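Beta-glucosidase (Chaetomella raphigera, PDB 6JXG) probably hydrolyses terminal, non-reducing beta-D-glucosyl residues, releasing beta-D-glucose in the breakdown of cellulose. Local coordinates at residues V229-A243 with V249-W263. Sequence-based numbering, arbitrary orientation.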
ATOM      1  N   VAL A 229      -3.129   2.531 -19.959  1.00 10.27           N
ATOM      2  CA  VAL A 229      -4.019   3.057 -18.903  1.00 10.54           C
ATOM      3  C   VAL A 229      -5.388   2.437 -18.983  1.00 10.41           C
ATOM      4  O   VAL A 229      -5.999   2.415 -20.027  1.00  9.71           O
ATOM      5  CB  VAL A 229      -4.132   4.596 -19.017  1.00 10.66           C
ATOM      6  CG1 VAL A 229      -5.017   5.083 -17.875  1.00 10.76           C
ATOM      7  CG2 VAL A 229      -2.736   5.222 -18.902  1.00 10.63           C
ATOM      8  N   VAL A 230      -5.870   1.911 -17.846  1.00 10.97           N
ATOM      9  CA  VAL A 230      -7.154   1.293 -17.751  1.00  9.93           C
ATOM     10  C   VAL A 230      -8.055   2.109 -16.834  1.00 10.32           C
ATOM     11  O   VAL A 230      -7.588   2.715 -15.869  1.00  9.96           O
ATOM     12  CB  VAL A 230      -7.003  -0.153 -17.350  1.00 10.02           C
ATOM     13  CG1 VAL A 230      -6.299  -0.337 -15.998  1.00 10.30           C
ATOM     14  CG2 VAL A 230      -8.357  -0.822 -17.361  1.00 10.73           C
ATOM     15  N   SER A 231      -9.357   2.141 -17.119  1.00  9.97           N
ATOM     16  CA  SER A 231     -10.234   2.886 -16.239  1.00  9.71           C
ATOM     17  C   SER A 231     -10.522   2.182 -14.975  1.00 10.19           C
ATOM     18  O   SER A 231     -10.659   0.953 -14.931  1.00  9.82           O
ATOM     19  CB  SER A 231     -11.541   3.269 -16.931  1.00 10.23           C
ATOM     20  OG  SER A 231     -12.309   2.119 -17.193  1.00 10.17           O
ATOM     21  N   ASP A 232     -10.761   2.969 -13.915  1.00 10.57           N
ATOM     22  CA  ASP A 232     -11.449   2.374 -12.807  1.00 10.52           C
ATOM     23  C   ASP A 232     -12.846   2.019 -13.326  1.00 10.32           C
ATOM     24  O   ASP A 232     -13.247   2.444 -14.428  1.00  9.46           O
ATOM     25  CB  ASP A 232     -11.422   3.294 -11.570  1.00 11.52           C
ATOM     26  CG  ASP A 232     -11.550   2.544 -10.247  1.00 12.23           C
ATOM     27  OD1 ASP A 232     -12.101   1.429 -10.238  1.00 10.34           O
ATOM     28  OD2 ASP A 232     -11.143   3.106  -9.186  1.00 12.55           O
ATOM     29  N   TRP A 233     -13.576   1.208 -12.547  1.00 11.02           N
ATOM     30  CA  TRP A 233     -14.723   0.523 -13.061  1.00 11.40           C
ATOM     31  C   TRP A 233     -15.869   1.509 -13.228  1.00 11.92           C
ATOM     32  O   TRP A 233     -16.433   2.033 -12.280  1.00 12.98           O
ATOM     33  CB  TRP A 233     -15.080  -0.700 -12.261  1.00 12.79           C
ATOM     34  CG  TRP A 233     -14.542  -2.003 -12.801  1.00 12.07           C
ATOM     35  CD1 TRP A 233     -15.236  -3.156 -12.863  1.00 13.00           C
ATOM     36  CD2 TRP A 233     -13.198  -2.324 -13.262  1.00 11.44           C
ATOM     37  NE1 TRP A 233     -14.464  -4.167 -13.371  1.00 12.14           N
ATOM     38  CE2 TRP A 233     -13.204  -3.693 -13.618  1.00 12.40           C
ATOM     39  CE3 TRP A 233     -11.999  -1.605 -13.387  1.00 11.83           C
ATOM     40  CZ2 TRP A 233     -12.077  -4.349 -14.117  1.00 11.74           C
ATOM     41  CZ3 TRP A 233     -10.883  -2.246 -13.876  1.00 11.99           C
ATOM     42  CH2 TRP A 233     -10.923  -3.628 -14.234  1.00 11.52           C
ATOM     43  N   ALA A 234     -16.209   1.695 -14.506  1.00 11.73           N
ATOM     44  CA  ALA A 234     -17.196   2.680 -14.965  1.00 12.68           C
ATOM     45  C   ALA A 234     -16.751   4.120 -14.655  1.00 12.71           C
ATOM     46  O   ALA A 234     -17.596   4.984 -14.358  1.00 12.33           O
ATOM     47  CB  ALA A 234     -18.590   2.393 -14.411  1.00 12.85           C
ATOM     48  N   ALA A 235     -15.440   4.373 -14.696  1.00 12.73           N
ATOM     49  CA  ALA A 235     -14.896   5.729 -14.439  1.00 13.92           C
ATOM     50  C   ALA A 235     -14.772   6.478 -15.777  1.00 13.77           C
ATOM     51  O   ALA A 235     -14.410   7.654 -15.812  1.00 14.28           O
ATOM     52  CB  ALA A 235     -13.551   5.688 -13.688  1.00 13.39           C
ATOM     53  N   GLN A 236     -15.113   5.812 -16.906  1.00 14.11           N
ATOM     54  CA  GLN A 236     -15.108   6.483 -18.217  1.00 12.95           C
ATOM     55  C   GLN A 236     -16.459   7.247 -18.315  1.00 13.90           C
ATOM     56  O   GLN A 236     -17.488   6.703 -17.920  1.00 14.01           O
ATOM     57  CB  GLN A 236     -15.029   5.486 -19.378  1.00 13.25           C
ATOM     58  CG  GLN A 236     -15.181   6.048 -20.771  1.00 13.43           C
ATOM     59  CD  GLN A 236     -15.142   4.966 -21.849  1.00 12.65           C
ATOM     60  OE1 GLN A 236     -14.408   5.073 -22.844  1.00 13.81           O
ATOM     61  NE2 GLN A 236     -15.924   3.938 -21.651  1.00 11.59           N
ATOM     62  N   HIS A 237     -16.446   8.458 -18.853  1.00 13.40           N
ATOM     63  CA  HIS A 237     -17.637   9.302 -18.935  1.00 13.85           C
ATOM     64  C   HIS A 237     -18.066   9.596 -20.338  1.00 14.03           C
ATOM     65  O   HIS A 237     -19.258   9.799 -20.555  1.00 12.79           O
ATOM     66  CB  HIS A 237     -17.431  10.663 -18.219  1.00 15.00           C
ATOM     67  CG  HIS A 237     -17.271  10.475 -16.765  1.00 16.60           C
ATOM     68  ND1 HIS A 237     -18.334  10.495 -15.902  1.00 16.82           N
ATOM     69  CD2 HIS A 237     -16.215  10.012 -16.057  1.00 14.28           C
ATOM     70  CE1 HIS A 237     -17.925  10.151 -14.691  1.00 15.90           C
ATOM     71  NE2 HIS A 237     -16.644   9.836 -14.768  1.00 15.21           N
ATOM     72  N   THR A 238     -17.130   9.742 -21.262  1.00 13.97           N
ATOM     73  CA  THR A 238     -17.472  10.035 -22.660  1.00 15.60           C
ATOM     74  C   THR A 238     -16.701   9.167 -23.631  1.00 14.35           C
ATOM     75  O   THR A 238     -15.620   8.686 -23.316  1.00 14.66           O
ATOM     76  CB  THR A 238     -17.161  11.525 -22.999  1.00 16.03           C
ATOM     77  OG1 THR A 238     -15.760  11.754 -23.161  1.00 16.39           O
ATOM     78  CG2 THR A 238     -17.686  12.436 -21.901  1.00 17.66           C
ATOM     79  N   THR A 239     -17.228   9.013 -24.832  1.00 14.19           N
ATOM     80  CA  THR A 239     -16.500   8.320 -25.884  1.00 13.84           C
ATOM     81  C   THR A 239     -15.201   9.090 -26.282  1.00 15.99           C
ATOM     82  O   THR A 239     -14.060   8.565 -26.280  1.00 13.96           O
ATOM     83  CB  THR A 239     -17.402   8.162 -27.133  1.00 13.29           C
ATOM     84  OG1 THR A 239     -18.524   7.383 -26.812  1.00 11.56           O
ATOM     85  CG2 THR A 239     -16.627   7.514 -28.303  1.00 13.28           C
ATOM     86  N   ILE A 240     -15.395  10.329 -26.705  1.00 16.79           N
ATOM     87  CA  ILE A 240     -14.343  11.110 -27.346  1.00 15.01           C
ATOM     88  C   ILE A 240     -13.355  11.627 -26.275  1.00 15.63           C
ATOM     89  O   ILE A 240     -12.164  11.578 -26.484  1.00 14.62           O
ATOM     90  CB  ILE A 240     -14.948  12.353 -28.104  1.00 15.98           C
ATOM     91  CG1 ILE A 240     -15.812  11.889 -29.260  1.00 17.60           C
ATOM     92  CG2 ILE A 240     -13.850  13.305 -28.565  1.00 16.86           C
ATOM     93  CD1 ILE A 240     -16.818  12.954 -29.721  1.00 18.30           C
ATOM     94  N   GLY A 241     -13.891  12.109 -25.146  1.00 15.17           N
ATOM     95  CA  GLY A 241     -13.046  12.669 -24.077  1.00 14.54           C
ATOM     96  C   GLY A 241     -12.000  11.722 -23.600  1.00 12.77           C
ATOM     97  O   GLY A 241     -10.815  12.077 -23.544  1.00 13.35           O
ATOM     98  N   SER A 242     -12.438  10.506 -23.265  1.00 12.76           N
ATOM     99  CA  SER A 242     -11.540   9.521 -22.735  1.00 11.48           C
ATOM    100  C   SER A 242     -10.471   9.096 -23.753  1.00 12.12           C
ATOM    101  O   SER A 242      -9.296   9.001 -23.409  1.00 13.00           O
ATOM    102  CB  SER A 242     -12.315   8.305 -22.205  1.00 11.88           C
ATOM    103  OG  SER A 242     -13.143   7.710 -23.190  1.00 13.54           O
ATOM    104  N   ALA A 243     -10.880   8.721 -24.969  1.00 11.58           N
ATOM    105  CA  ALA A 243      -9.924   8.364 -26.001  1.00 12.20           C
ATOM    106  C   ALA A 243      -8.851   9.434 -26.163  1.00 11.92           C
ATOM    107  O   ALA A 243      -7.640   9.136 -26.210  1.00 12.68           O
ATOM    108  CB  ALA A 243     -10.641   8.111 -27.339  1.00 11.86           C
ATOM    109  N   VAL A 249      -7.916   1.407 -22.126  1.00 11.17           N
ATOM    110  CA  VAL A 249      -8.862   0.330 -21.907  1.00 11.95           C
ATOM    111  C   VAL A 249     -10.020   0.773 -21.008  1.00 12.21           C
ATOM    112  O   VAL A 249      -9.802   1.318 -19.921  1.00 11.85           O
ATOM    113  CB  VAL A 249      -8.202  -0.878 -21.219  1.00 12.74           C
ATOM    114  CG1 VAL A 249      -9.191  -2.044 -21.059  1.00 11.27           C
ATOM    115  CG2 VAL A 249      -6.989  -1.346 -22.007  1.00 12.80           C
ATOM    116  N   ALA A 250     -11.245   0.511 -21.465  1.00 11.85           N
ATOM    117  CA  ALA A 250     -12.436   0.889 -20.728  1.00 12.35           C
ATOM    118  C   ALA A 250     -13.009  -0.296 -19.996  1.00 11.87           C
ATOM    119  O   ALA A 250     -13.479  -1.225 -20.641  1.00 12.23           O
ATOM    120  CB  ALA A 250     -13.498   1.484 -21.652  1.00 11.35           C
ATOM    121  N   MET A 251     -12.969  -0.259 -18.676  1.00 10.21           N
ATOM    122  CA  MET A 251     -13.501  -1.351 -17.887  1.00 10.70           C
ATOM    123  C   MET A 251     -14.660  -0.876 -16.997  1.00  9.91           C
ATOM    124  O   MET A 251     -14.547   0.178 -16.432  1.00  9.91           O
ATOM    125  CB  MET A 251     -12.383  -1.889 -16.977  1.00 11.42           C
ATOM    126  CG  MET A 251     -11.397  -2.766 -17.713  1.00 11.94           C
ATOM    127  SD  MET A 251     -12.217  -4.333 -18.166  1.00 13.17           S
ATOM    128  CE  MET A 251     -11.438  -4.605 -19.748  1.00 13.21           C
ATOM    129  N   PRO A 252     -15.674  -1.731 -16.704  1.00  9.29           N
ATOM    130  CA  PRO A 252     -15.775  -3.099 -17.293  1.00  9.56           C
ATOM    131  C   PRO A 252     -16.247  -3.131 -18.726  1.00 10.47           C
ATOM    132  O   PRO A 252     -16.428  -4.254 -19.299  1.00 10.47           O
ATOM    133  CB  PRO A 252     -16.788  -3.796 -16.392  1.00  8.98           C
ATOM    134  CG  PRO A 252     -17.646  -2.690 -15.844  1.00  9.40           C
ATOM    135  CD  PRO A 252     -16.729  -1.485 -15.687  1.00  9.09           C
ATOM    136  N   GLY A 253     -16.443  -1.917 -19.325  1.00 10.02           N
ATOM    137  CA  GLY A 253     -16.876  -1.730 -20.725  1.00 10.36           C
ATOM    138  C   GLY A 253     -18.235  -1.031 -20.818  1.00 11.78           C
ATOM    139  O   GLY A 253     -18.446  -0.135 -21.681  1.00 12.43           O
ATOM    140  N   ASP A 254     -19.167  -1.450 -19.957  1.00 11.94           N
ATOM    141  CA  ASP A 254     -20.440  -0.800 -19.807  1.00 13.73           C
ATOM    142  C   ASP A 254     -20.550  -0.160 -18.419  1.00 15.11           C
ATOM    143  O   ASP A 254     -19.591  -0.212 -17.566  1.00 14.72           O
ATOM    144  CB  ASP A 254     -21.613  -1.756 -20.081  1.00 13.21           C
ATOM    145  CG  ASP A 254     -21.692  -2.919 -19.107  1.00 15.37           C
ATOM    146  OD1 ASP A 254     -22.641  -3.691 -19.320  1.00 15.12           O
ATOM    147  OD2 ASP A 254     -20.863  -3.045 -18.147  1.00 12.95           O
ATOM    148  N   ASN A 255     -21.697   0.445 -18.132  1.00 15.34           N
ATOM    149  CA  ASN A 255     -21.836   1.075 -16.826  1.00 16.95           C
ATOM    150  C   ASN A 255     -22.371   0.067 -15.817  1.00 16.49           C
ATOM    151  O   ASN A 255     -23.584   0.022 -15.585  1.00 17.95           O
ATOM    152  CB  ASN A 255     -22.710   2.317 -16.895  1.00 20.97           C
ATOM    153  CG  ASN A 255     -22.951   2.946 -15.522  1.00 23.92           C
ATOM    154  OD1 ASN A 255     -23.999   3.545 -15.278  1.00 26.80           O
ATOM    155  ND2 ASN A 255     -22.060   2.705 -14.583  1.00 22.90           N
ATOM    156  N   PHE A 256     -21.449  -0.757 -15.268  1.00 15.97           N
ATOM    157  CA  PHE A 256     -21.772  -1.835 -14.334  1.00 15.98           C
ATOM    158  C   PHE A 256     -22.970  -2.623 -14.762  1.00 16.44           C
ATOM    159  O   PHE A 256     -23.918  -2.898 -13.982  1.00 15.73           O
ATOM    160  CB  PHE A 256     -21.967  -1.289 -12.878  1.00 18.50           C
ATOM    161  CG  PHE A 256     -20.676  -1.126 -12.117  1.00 16.69           C
ATOM    162  CD1 PHE A 256     -19.953  -2.228 -11.738  1.00 16.78           C
ATOM    163  CD2 PHE A 256     -20.190   0.160 -11.777  1.00 16.61           C
ATOM    164  CE1 PHE A 256     -18.757  -2.084 -11.027  1.00 17.29           C
ATOM    165  CE2 PHE A 256     -19.023   0.277 -11.054  1.00 16.44           C
ATOM    166  CZ  PHE A 256     -18.308  -0.818 -10.697  1.00 17.22           C
ATOM    167  N   GLY A 257     -22.934  -3.052 -16.020  1.00 15.57           N
ATOM    168  CA  GLY A 257     -23.893  -4.058 -16.445  1.00 16.09           C
ATOM    169  C   GLY A 257     -25.092  -3.556 -17.229  1.00 15.43           C
ATOM    170  O   GLY A 257     -25.957  -4.374 -17.568  1.00 17.87           O
ATOM    171  N   ASP A 258     -25.081  -2.290 -17.627  1.00 13.99           N
ATOM    172  CA  ASP A 258     -26.192  -1.694 -18.396  1.00 14.21           C
ATOM    173  C   ASP A 258     -26.216  -1.967 -19.896  1.00 16.07           C
ATOM    174  O   ASP A 258     -27.210  -1.590 -20.590  1.00 13.62           O
ATOM    175  CB  ASP A 258     -26.356  -0.191 -18.141  1.00 13.47           C
ATOM    176  CG  ASP A 258     -25.393   0.701 -18.899  1.00 14.02           C
ATOM    177  OD1 ASP A 258     -25.774   1.903 -19.034  1.00 14.26           O
ATOM    178  OD2 ASP A 258     -24.292   0.269 -19.300  1.00 13.88           O
ATOM    179  N   ASN A 259     -25.160  -2.632 -20.391  1.00 15.05           N
ATOM    180  CA  ASN A 259     -25.091  -3.082 -21.760  1.00 14.71           C
ATOM    181  C   ASN A 259     -24.947  -1.913 -22.662  1.00 15.09           C
ATOM    182  O   ASN A 259     -25.212  -2.022 -23.810  1.00 15.63           O
ATOM    183  CB  ASN A 259     -26.331  -3.927 -22.132  1.00 18.81           C
ATOM    184  CG  ASN A 259     -26.120  -4.756 -23.364  1.00 24.46           C
ATOM    185  OD1 ASN A 259     -24.972  -5.186 -23.718  1.00 25.31           O
ATOM    186  ND2 ASN A 259     -27.231  -4.938 -24.116  1.00 26.35           N
ATOM    187  N   TYR A 260     -24.456  -0.778 -22.152  1.00 14.57           N
ATOM    188  CA  TYR A 260     -24.197   0.373 -23.016  1.00 13.89           C
ATOM    189  C   TYR A 260     -22.685   0.641 -22.985  1.00 13.03           C
ATOM    190  O   TYR A 260     -22.117   0.840 -21.900  1.00 11.77           O
ATOM    191  CB  TYR A 260     -24.945   1.560 -22.535  1.00 14.88           C
ATOM    192  CG  TYR A 260     -24.746   2.770 -23.428  1.00 18.13           C
ATOM    193  CD1 TYR A 260     -25.684   3.068 -24.393  1.00 20.05           C
ATOM    194  CD2 TYR A 260     -23.639   3.618 -23.284  1.00 18.73           C
ATOM    195  CE1 TYR A 260     -25.549   4.183 -25.208  1.00 21.02           C
ATOM    196  CE2 TYR A 260     -23.473   4.704 -24.128  1.00 19.74           C
ATOM    197  CZ  TYR A 260     -24.461   4.973 -25.087  1.00 20.47           C
ATOM    198  OH  TYR A 260     -24.387   6.064 -25.938  1.00 22.02           O
ATOM    199  N   TYR A 261     -22.087   0.753 -24.163  1.00 12.36           N
ATOM    200  CA  TYR A 261     -20.625   0.807 -24.335  1.00 13.65           C
ATOM    201  C   TYR A 261     -20.201   2.135 -25.002  1.00 13.86           C
ATOM    202  O   TYR A 261     -20.549   2.406 -26.179  1.00 13.44           O
ATOM    203  CB  TYR A 261     -20.124  -0.393 -25.174  1.00 13.83           C
ATOM    204  CG  TYR A 261     -20.414  -1.707 -24.555  1.00 13.84           C
ATOM    205  CD1 TYR A 261     -19.468  -2.390 -23.810  1.00 13.71           C
ATOM    206  CD2 TYR A 261     -21.688  -2.269 -24.677  1.00 15.69           C
ATOM    207  CE1 TYR A 261     -19.775  -3.605 -23.226  1.00 14.47           C
ATOM    208  CE2 TYR A 261     -22.023  -3.461 -24.073  1.00 15.38           C
ATOM    209  CZ  TYR A 261     -21.065  -4.160 -23.382  1.00 15.48           C
ATOM    210  OH  TYR A 261     -21.441  -5.363 -22.827  1.00 15.22           O
ATOM    211  N   LEU A 262     -19.541   2.975 -24.232  1.00 13.15           N
ATOM    212  CA  LEU A 262     -19.075   4.285 -24.768  1.00 14.25           C
ATOM    213  C   LEU A 262     -18.020   4.113 -25.811  1.00 13.40           C
ATOM    214  O   LEU A 262     -17.840   4.963 -26.669  1.00 14.67           O
ATOM    215  CB  LEU A 262     -18.550   5.202 -23.633  1.00 14.68           C
ATOM    216  CG  LEU A 262     -19.680   5.780 -22.783  1.00 16.03           C
ATOM    217  CD1 LEU A 262     -19.248   6.319 -21.442  1.00 16.25           C
ATOM    218  CD2 LEU A 262     -20.374   6.894 -23.563  1.00 16.96           C
ATOM    219  N   TRP A 263     -17.327   2.980 -25.766  1.00 13.07           N
ATOM    220  CA  TRP A 263     -16.352   2.626 -26.830  1.00 12.95           C
ATOM    221  C   TRP A 263     -16.986   1.511 -27.734  1.00 13.29           C
ATOM    222  O   TRP A 263     -18.090   1.735 -28.218  1.00 12.80           O
ATOM    223  CB  TRP A 263     -14.993   2.305 -26.251  1.00 11.83           C
ATOM    224  CG  TRP A 263     -14.166   3.509 -25.925  1.00 12.12           C
ATOM    225  CD1 TRP A 263     -14.513   4.853 -26.038  1.00 11.91           C
ATOM    226  CD2 TRP A 263     -12.834   3.504 -25.374  1.00 12.02           C
ATOM    227  NE1 TRP A 263     -13.455   5.663 -25.655  1.00 12.29           N
ATOM    228  CE2 TRP A 263     -12.435   4.853 -25.204  1.00 12.28           C
ATOM    229  CE3 TRP A 263     -11.977   2.506 -24.980  1.00 12.21           C
ATOM    230  CZ2 TRP A 263     -11.189   5.196 -24.709  1.00 13.69           C
ATOM    231  CZ3 TRP A 263     -10.729   2.842 -24.473  1.00 12.38           C
ATOM    232  CH2 TRP A 263     -10.311   4.171 -24.401  1.00 12.76           C
TER
HETATM  233  O   HOH W   1     -16.893   1.558 -23.086  1.00  9.11           O
HETATM  234  O   HOH W   2     -15.277   2.896 -17.577  1.00 11.86           O
HETATM  235  O   HOH W   3     -17.762   2.802 -19.907  1.00 12.44           O
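Val230 and Val249 form a single backbone bridge in the N-terminal domain, where strand 228-231 and the loop and helix that follow it meet the loop 249-263. Val249 O takes Ser231 N at 3.0 Å, and Ser231 OG, turned between its own N and carbonyl carbon (chi1 68°), receives Met251 N. Next comes Trp233: Met251 CB sits over its six-membered ring, 3.4 Å from the centroid, and Pro252 CD, after a cis peptide, lies over the five-membered ring on the same face, two CH-pi contacts. With an alanine at Trp233, Met251 and Pro252 would probably lose the surface they rest on, and Val40 O its indole donor. In this glycoside hydrolase family 3 domain, of TIM-barrel clan, strand 228-231 lies parallel to strand 196-199, and Val230 and Trp233 also touch Met198. Farther along, Gln236, extended with CG anti to its N (chi1 173°), sets OE1 above the Trp263 ring plane, amide and ring 80° apart, while its NE2 gives to two waters. Trp263 NE1 donates in its ring plane to a lone pair of Thr239 O at 3.0 Å, and Thr239 OG1 gives its proton to Leu262 O.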